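Local coordinates for tail spike protein gp49 (Pseudomonas phage LKA1, PDB 4RU4) that probably cleaves the O-specific polysaccharide of Pseudomonas as a lyase, degrading the host cell envelope during phage entry, at residues V23-G26 against A27-L31. Residues are numbered along the deposited sequence; the frame is centred on the assembly and turned at random.
Sequences VGDG and ASHPL
With CG of Asp25 lodged between its own backbone N and carbonyl carbon (chi1 66°) and the ring of His29 swung beside its backbone N (chi1 -56°), the carboxylate comes to the NE2 edge of the imidazole inside a surface turn. His29 NE2 donates to Asp25 OD1 over 2.8 Å, on the syn side of the oxygen, which lies almost in the ring plane; carboxylate and ring planes are inclined by 47°. The same oxygen accepts a second hydrogen bond, from Ala27 N at 2.9 Å, on its anti side. Each N-H comes in tilted from the carboxylate plane, one from either face. Together they grip OD1 and limit rotation of the carboxylate, forming an Asx turn extended by a His-carboxylate hydrogen bond. A water lies within the turn, its O 2.9 Å from Ala27 O, to which it probably donates, and takes a weak bond from Asp25 N. The Val23 side chain runs at about a right angle to that of His29, its CG1 lying obliquely to the ring, 3.5 Å from His29 NE2. The other ring nitrogen, ND1, is bonded to Glu33, which would probably favour a doubly protonated imidazole. The turn belongs to the N-terminal loop preceding helix 38-44: Asp56 of helix 55-65 binds the backbone N of Val23 and Gly24, Glu54 just before that helix holds Ser28 OG and His29 N, and Gly24 pairs through its backbone with Asp76 of strand 75-79.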
loop_
_atom_site.group_PDB
_atom_site.type_symbol
_atom_site.label_atom_id
_atom_site.label_comp_id
_atom_site.label_asym_id
_atom_site.label_seq_id
_atom_site.Cartn_x
_atom_site.Cartn_y
_atom_site.Cartn_z
ATOM N N VAL B 23 -33.748 -19.151 -25.730
ATOM C CA VAL B 23 -34.068 -18.092 -26.687
ATOM C C VAL B 23 -33.193 -16.852 -26.425
ATOM O O VAL B 23 -32.477 -16.393 -27.312
ATOM C CB VAL B 23 -35.552 -17.698 -26.616
ATOM C CG1 VAL B 23 -35.891 -16.660 -27.708
ATOM C CG2 VAL B 23 -36.426 -18.932 -26.754
ATOM N N GLY B 24 -33.256 -16.309 -25.207
ATOM C CA GLY B 24 -32.406 -15.189 -24.838
ATOM C C GLY B 24 -32.643 -13.905 -25.621
ATOM O O GLY B 24 -31.712 -13.113 -25.829
ATOM N N ASP B 25 -33.880 -13.685 -26.053
ATOM C CA ASP B 25 -34.201 -12.458 -26.790
ATOM C C ASP B 25 -34.790 -11.343 -25.911
ATOM O O ASP B 25 -35.241 -10.323 -26.422
ATOM C CB ASP B 25 -35.137 -12.753 -27.973
ATOM C CG ASP B 25 -36.516 -13.225 -27.542
ATOM O OD1 ASP B 25 -36.849 -13.229 -26.322
ATOM O OD2 ASP B 25 -37.290 -13.584 -28.456
ATOM N N GLY B 26 -34.807 -11.554 -24.600
ATOM C CA GLY B 26 -35.333 -10.560 -23.677
ATOM C C GLY B 26 -36.821 -10.656 -23.373
ATOM O O GLY B 26 -37.324 -9.952 -22.514
ATOM N N ALA B 27 -37.543 -11.513 -24.082
ATOM C CA ALA B 27 -38.974 -11.667 -23.821
ATOM C C ALA B 27 -39.207 -13.008 -23.141
ATOM O O ALA B 27 -38.354 -13.906 -23.222
ATOM C CB ALA B 27 -39.777 -11.594 -25.117
ATOM N N SER B 28 -40.353 -13.134 -22.476
ATOM C CA SER B 28 -40.758 -14.397 -21.862
ATOM C C SER B 28 -41.124 -15.468 -22.895
ATOM O O SER B 28 -41.740 -15.188 -23.916
ATOM C CB SER B 28 -41.942 -14.190 -20.914
ATOM O OG SER B 28 -41.506 -13.544 -19.741
ATOM N N HIS B 29 -40.737 -16.703 -22.605
ATOM C CA HIS B 29 -41.113 -17.838 -23.433
ATOM C C HIS B 29 -41.327 -19.004 -22.487
ATOM O O HIS B 29 -40.392 -19.746 -22.186
ATOM C CB HIS B 29 -40.010 -18.168 -24.447
ATOM C CG HIS B 29 -39.646 -17.013 -25.326
ATOM N ND1 HIS B 29 -40.469 -16.566 -26.335
ATOM C CD2 HIS B 29 -38.579 -16.177 -25.315
ATOM C CE1 HIS B 29 -39.911 -15.524 -26.930
ATOM N NE2 HIS B 29 -38.759 -15.273 -26.336
ATOM N N PRO B 30 -42.551 -19.141 -21.966
ATOM C CA PRO B 30 -42.815 -20.299 -21.107
ATOM C C PRO B 30 -42.707 -21.599 -21.926
ATOM O O PRO B 30 -42.853 -21.592 -23.156
ATOM C CB PRO B 30 -44.252 -20.056 -20.622
ATOM C CG PRO B 30 -44.866 -19.165 -21.690
ATOM C CD PRO B 30 -43.736 -18.284 -22.156
ATOM N N LEU B 31 -42.430 -22.700 -21.244
ATOM C CA LEU B 31 -42.331 -24.012 -21.868
ATOM C C LEU B 31 -43.603 -24.352 -22.653
ATOM O O LEU B 31 -43.539 -25.061 -23.647
ATOM C CB LEU B 31 -42.072 -25.092 -20.809
ATOM C CG LEU B 31 -40.665 -25.131 -20.224
ATOM C CD1 LEU B 31 -40.660 -26.010 -18.978
ATOM C CD2 LEU B 31 -39.649 -25.643 -21.243
HETATM O O HOH W 1 -35.651 -14.748 -24.025
#